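Local coordinates for fucolectin-related protein (Streptococcus pneumoniae, PDB 2J22) that probably recognises fucose-bearing blood group antigens as a carbohydrate-binding module of a Streptococcus pneumoniae virulence factor, and holds a calcium ion in its beta-rich fold, at residues K53-S56 against P57-W60; D80-I83 against Q84-S87; D98-V101 against F102-H105. One frame throughout, in Å; residues are numbered along the deposited sequence.

Contact 1 of 3, residues K53-S56 against P57-W60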
# COMPACT_ATOMS: atom_id res chain seq x y z
N LYS A 53 0.14 3.95 -14.07
CA LYS A 53 0.61 3.57 -15.38
C LYS A 53 1.58 2.40 -15.33
O LYS A 53 1.94 1.91 -14.26
CB LYS A 53 1.25 4.74 -16.07
CG LYS A 53 0.20 5.79 -16.46
CD LYS A 53 0.87 7.10 -16.82
CE LYS A 53 0.07 7.93 -17.79
NZ LYS A 53 -1.20 8.41 -17.19
N GLU A 54 2.10 2.03 -16.50
CA GLU A 54 2.97 0.87 -16.57
C GLU A 54 4.42 1.28 -16.25
O GLU A 54 5.29 1.38 -17.13
CB GLU A 54 2.87 0.25 -17.94
CG GLU A 54 1.50 -0.36 -18.27
CD GLU A 54 1.42 -0.62 -19.76
OE1 GLU A 54 1.27 0.33 -20.56
OE2 GLU A 54 1.61 -1.78 -20.15
N ASP A 55 4.69 1.56 -14.99
CA ASP A 55 5.92 2.30 -14.63
C ASP A 55 7.10 1.37 -14.37
O ASP A 55 6.93 0.13 -14.27
CB ASP A 55 5.69 3.17 -13.37
CG ASP A 55 4.81 4.35 -13.63
OD1 ASP A 55 4.80 4.92 -14.76
OD2 ASP A 55 4.07 4.78 -12.75
N SER A 56 8.29 1.97 -14.17
CA SER A 56 9.50 1.17 -14.03
C SER A 56 10.42 1.57 -12.82
O SER A 56 11.48 2.13 -13.03
CB SER A 56 10.31 1.24 -15.37
OG SER A 56 9.47 0.98 -16.47
N PRO A 57 10.05 1.25 -11.57
CA PRO A 57 8.84 0.52 -11.19
C PRO A 57 7.61 1.37 -10.91
O PRO A 57 7.70 2.57 -10.64
CB PRO A 57 9.27 -0.12 -9.84
CG PRO A 57 10.21 0.91 -9.25
CD PRO A 57 10.92 1.54 -10.39
N SER A 58 6.45 0.71 -10.86
CA SER A 58 5.29 1.25 -10.18
C SER A 58 5.40 1.16 -8.66
O SER A 58 5.82 0.14 -8.10
CB SER A 58 3.99 0.53 -10.63
OG SER A 58 3.91 0.49 -12.05
N TRP A 59 4.98 2.24 -7.96
CA TRP A 59 5.00 2.23 -6.52
C TRP A 59 3.88 3.15 -6.00
O TRP A 59 3.33 3.95 -6.73
CB TRP A 59 6.41 2.63 -5.98
CG TRP A 59 6.88 4.00 -6.52
CD1 TRP A 59 7.75 4.22 -7.53
CD2 TRP A 59 6.51 5.29 -6.03
NE1 TRP A 59 7.92 5.57 -7.74
CE2 TRP A 59 7.16 6.25 -6.83
CE3 TRP A 59 5.66 5.75 -4.99
CZ2 TRP A 59 6.98 7.64 -6.65
CZ3 TRP A 59 5.48 7.11 -4.80
CH2 TRP A 59 6.16 8.06 -5.63
N TRP A 60 3.61 3.03 -4.72
CA TRP A 60 2.63 3.83 -3.99
C TRP A 60 3.15 4.09 -2.57
O TRP A 60 3.84 3.25 -1.96
CB TRP A 60 1.27 3.10 -3.99
CG TRP A 60 0.20 3.65 -3.09
CD1 TRP A 60 -0.95 4.26 -3.48
CD2 TRP A 60 0.09 3.47 -1.68
NE1 TRP A 60 -1.73 4.52 -2.39
CE2 TRP A 60 -1.13 4.02 -1.28
CE3 TRP A 60 0.90 2.85 -0.70
CZ2 TRP A 60 -1.54 4.09 0.06
CZ3 TRP A 60 0.49 2.86 0.64
CH2 TRP A 60 -0.73 3.50 1.00
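Asp-55 and Ser-58 meet across a tight surface turn, a local contact at the point where the long loop after strand 20-23 enters strand 59-64. Their CA atoms come within 4.6 Å of each other, and the peptide bond between Ser-56 and Pro-57 is cis. With proline in the third place of the four-residue turn, this is a type VI turn, and it illustrates how a cis-proline can fold a chain back just before it joins a sheet.

The polar link across the turn runs from backbone to side chain: Asp-55 N donates to Ser-58 OG over 3.2 Å, moderately bent at 144°. Ser-58 turns its OG anti to the carbonyl carbon (chi1 -50°), which brings the hydroxyl to the amide and places Ser-58 OG 3.5 Å from Asp-55 CB. Lys-53 O lies 3.3 Å from the same Ser-58 OG. Asp-55 N also makes a weak 2.9 Å bond to Lys-53 O, the closure of an inverse gamma turn centred on Glu-54. Asp-55 N is therefore shared between two acceptors, and the gamma turn runs directly into the cis-proline turn. Asp-55 CB also lies 3.4 Å from Pro-57 O.

The buried Ser-58 hydroxyl has a stronger partner in Ile-135 O, while the Asp-55 carboxylate uses OD2 to hydrogen-bond with Ser-24 OG and Ser-25 OG. Beyond the turn, Trp-59 and Trp-60 carry the chain into the sheet, with backbone bonds to Ser-24 on the strand 20-23 side and to Ile-128 of strand 125-130, so the turn sits at the mouth of strand 59-64, between its two neighbours.

Contact 2 of 3, residues D80-I83 against Q84-S87; sequences DAEI and QRLS
Glu-82 is the hub of this local turn: its carbonyl takes Arg-85 N, and its carboxylate meets the side chains of Gln-84 and Arg-85. Glu-82 O accepts from Arg-85 N at 3.1 Å, the i+3 to i bond of a 3-10 turn. The next bond in the series, from Leu-86 N to Ile-83 O at 3.4 Å, is weak; Ile-83 O has a second donor in Asn-77 ND2.

The carboxylate is divided between two neighbours. Gln-84 folds back at chi2 (-78°) and sends NE2 to Glu-82 OE1, a straight 2.7 Å bond that lies in the amide plane and meets the oxygen nearly along its C-O axis. Arg-85, extended from CG to NE, lays its guanidinium over the Glu-82 side chain: the carboxylate and guanidinium planes are only 2° apart and stacked, with Glu-82 CG 3.6 Å above the guanidinium centre. Glu-82 OE2 and Arg-85 NH2, 3.8 Å apart, thus form a long salt bridge of charges alone, with no N-H aimed at the oxygen.

Farther on, Gln-84 O is satisfied by Ser-87 OG, which donates to it at 3.0 Å, nearly in line with the carbonyl. The whole unit lies in the loop between strands 67-77 and 89-94; Leu-86 packs on Ile-75 and Asn-77 of the former, while Arg-85 reaches the loop residues His-51, Ile-135 and Pro-136.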
# COMPACT_ATOMS: atom_id res chain seq x y z
N ASP A 80 -11.27 -7.85 -9.22
CA ASP A 80 -12.09 -8.16 -10.40
C ASP A 80 -11.30 -8.78 -11.57
O ASP A 80 -11.83 -9.62 -12.27
CB ASP A 80 -12.83 -6.92 -10.88
CG ASP A 80 -11.86 -5.84 -11.38
OD1 ASP A 80 -11.19 -5.21 -10.53
OD2 ASP A 80 -11.68 -5.58 -12.57
N ALA A 81 -10.04 -8.37 -11.76
CA ALA A 81 -9.19 -8.78 -12.87
C ALA A 81 -7.72 -8.44 -12.51
O ALA A 81 -7.47 -7.72 -11.54
CB ALA A 81 -9.60 -8.04 -14.17
N GLU A 82 -6.77 -8.97 -13.28
CA GLU A 82 -5.33 -8.66 -13.14
C GLU A 82 -4.82 -8.76 -11.70
O GLU A 82 -3.93 -7.98 -11.31
CB GLU A 82 -5.03 -7.27 -13.67
CG GLU A 82 -5.56 -7.02 -15.07
CD GLU A 82 -4.85 -7.88 -16.09
OE1 GLU A 82 -3.96 -8.69 -15.72
OE2 GLU A 82 -5.18 -7.72 -17.28
N ILE A 83 -5.34 -9.71 -10.92
CA ILE A 83 -4.99 -9.75 -9.48
C ILE A 83 -3.51 -10.13 -9.29
O ILE A 83 -2.91 -9.82 -8.24
CB ILE A 83 -5.92 -10.69 -8.66
CG1 ILE A 83 -5.62 -12.17 -8.99
CG2 ILE A 83 -7.41 -10.35 -8.84
CD1 ILE A 83 -6.35 -13.11 -8.09
N GLN A 84 -2.95 -10.77 -10.33
CA GLN A 84 -1.57 -11.25 -10.31
C GLN A 84 -0.58 -10.12 -10.27
O GLN A 84 0.58 -10.34 -10.01
CB GLN A 84 -1.26 -12.13 -11.57
CG GLN A 84 -0.88 -11.36 -12.85
CD GLN A 84 -2.08 -10.78 -13.52
OE1 GLN A 84 -3.20 -11.13 -13.18
NE2 GLN A 84 -1.87 -9.86 -14.45
N ARG A 85 -1.01 -8.91 -10.61
CA ARG A 85 -0.05 -7.83 -10.66
C ARG A 85 0.55 -7.53 -9.28
O ARG A 85 1.64 -7.02 -9.22
CB ARG A 85 -0.70 -6.58 -11.21
CG ARG A 85 -1.02 -6.65 -12.67
CD ARG A 85 -1.70 -5.41 -13.19
NE ARG A 85 -1.89 -5.44 -14.66
CZ ARG A 85 -2.76 -4.71 -15.34
NH1 ARG A 85 -3.59 -3.88 -14.73
NH2 ARG A 85 -2.84 -4.83 -16.66
N LEU A 86 -0.18 -7.81 -8.19
CA LEU A 86 0.33 -7.51 -6.83
C LEU A 86 1.12 -8.75 -6.41
O LEU A 86 0.62 -9.63 -5.67
CB LEU A 86 -0.78 -7.22 -5.81
CG LEU A 86 -0.31 -6.76 -4.40
CD1 LEU A 86 0.65 -5.53 -4.43
CD2 LEU A 86 -1.47 -6.45 -3.46
N SER A 87 2.35 -8.82 -6.90
CA SER A 87 3.20 -9.99 -6.61
C SER A 87 4.64 -9.53 -6.79
O SER A 87 4.87 -8.51 -7.44
CB SER A 87 2.91 -11.10 -7.61
OG SER A 87 3.32 -10.74 -8.92

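Contact 3 of 3, residues D98-V101 against F102-H105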
# COMPACT_ATOMS: atom_id res chain seq x y z
N ASP A 98 13.31 9.97 6.24
CA ASP A 98 13.22 9.28 4.94
C ASP A 98 14.25 8.21 4.72
O ASP A 98 14.51 7.88 3.57
CB ASP A 98 13.29 10.24 3.75
CG ASP A 98 12.04 11.01 3.54
OD1 ASP A 98 10.93 10.49 3.80
OD2 ASP A 98 12.08 12.18 3.14
N TYR A 99 14.83 7.68 5.79
CA TYR A 99 15.75 6.56 5.70
C TYR A 99 14.97 5.29 6.01
O TYR A 99 14.12 5.24 6.90
CB TYR A 99 16.90 6.70 6.70
CG TYR A 99 17.90 7.76 6.31
CD1 TYR A 99 18.81 7.55 5.28
CD2 TYR A 99 17.90 8.97 6.97
CE1 TYR A 99 19.71 8.58 4.89
CE2 TYR A 99 18.77 9.97 6.61
CZ TYR A 99 19.69 9.78 5.59
OH TYR A 99 20.55 10.81 5.27
N GLU A 100 15.32 4.23 5.29
CA GLU A 100 14.68 2.94 5.48
C GLU A 100 14.87 2.38 6.90
O GLU A 100 16.00 2.31 7.43
CB GLU A 100 15.23 1.97 4.44
CG GLU A 100 14.49 0.67 4.39
CD GLU A 100 15.43 -0.51 4.45
OE1 GLU A 100 15.78 -1.05 3.36
OE2 GLU A 100 15.84 -0.85 5.57
N VAL A 101 13.77 1.97 7.53
CA VAL A 101 13.89 1.30 8.82
C VAL A 101 13.45 -0.16 8.79
O VAL A 101 13.62 -0.84 9.80
CB VAL A 101 13.12 2.05 9.97
CG1 VAL A 101 13.74 3.43 10.16
CG2 VAL A 101 11.60 2.13 9.68
N PHE A 102 12.89 -0.63 7.67
CA PHE A 102 12.34 -2.01 7.57
C PHE A 102 12.00 -2.32 6.11
O PHE A 102 11.39 -1.51 5.42
CB PHE A 102 11.08 -2.16 8.44
CG PHE A 102 10.24 -3.43 8.19
CD1 PHE A 102 10.54 -4.64 8.83
CD2 PHE A 102 9.13 -3.40 7.34
CE1 PHE A 102 9.75 -5.81 8.63
CE2 PHE A 102 8.34 -4.59 7.10
CZ PHE A 102 8.66 -5.79 7.76
N THR A 103 12.37 -3.49 5.62
CA THR A 103 11.96 -3.89 4.27
C THR A 103 11.46 -5.31 4.28
O THR A 103 12.06 -6.14 4.93
CB THR A 103 13.13 -3.79 3.30
OG1 THR A 103 13.55 -2.42 3.26
CG2 THR A 103 12.67 -4.04 1.88
N GLN A 104 10.37 -5.59 3.57
CA GLN A 104 9.94 -6.97 3.40
C GLN A 104 9.52 -7.30 1.96
O GLN A 104 8.75 -6.56 1.32
CB GLN A 104 8.83 -7.32 4.39
CG GLN A 104 7.86 -8.34 3.93
CD GLN A 104 7.89 -9.63 4.71
OE1 GLN A 104 6.97 -9.91 5.49
NE2 GLN A 104 8.94 -10.43 4.49
N HIS A 105 10.02 -8.42 1.47
CA HIS A 105 9.73 -8.80 0.11
C HIS A 105 8.57 -9.76 0.09
O HIS A 105 8.54 -10.69 0.89
CB HIS A 105 10.91 -9.48 -0.55
CG HIS A 105 10.66 -9.73 -1.99
ND1 HIS A 105 10.83 -8.75 -2.93
CD2 HIS A 105 10.11 -10.78 -2.64
CE1 HIS A 105 10.49 -9.22 -4.12
NE2 HIS A 105 10.04 -10.45 -3.97
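Thr-103 OG1 donates to Glu-100 OE1 across a short 2.6 Å, joining two side chains that cross at about a right angle along one edge strand. The hydroxyl comes from above the carboxylate plane, 79° out of it, an unusual approach that leaves the exact pose of this exposed carboxylate doubtful. Glu-100 reaches it with CG anti to the backbone N (chi1 -171°) and a bend at chi2, which folds the acid along the strand and leaves Glu-100 OE2 3.6 Å from Phe-102 N.

The next shell explains why residues three apart share a face. Between them, Val-101 and Phe-102 both stand opposite Ile-93 and both bond to its backbone. The extra residue puts Glu-100 and Thr-103 together on the side that touches Ile-92, whereas Val-101 and Phe-102 both rest on Ile-93. Phe-102 extends from there to Leu-118 of strand 113-118, in the second sheet.

This is a classic beta bulge, set in the hairpin of strands 89-94 and 100-108 at the edge of an antiparallel beta-sandwich related to galactose-binding domains.

The three contacts follow one another along the chain within one galactose-binding-like domain, and none touches another. Contacts 1 and 3 belong to the same five-stranded antiparallel sheet, on strand 59-64 beside one border and on border strand 100-108 at the other, with centres about 18 Å apart. Contact 2 lies in the loop leading into strand 89-94, its centre about 14 Å from that of contact 1 and 24 Å from that of contact 3. Contacts 1 and 2 converge on the same loop, both meeting Ile-135 and Pro-136. Contacts 1 and 2 thus lie in loops at one end of the sandwich, contact 3 on a sheet edge.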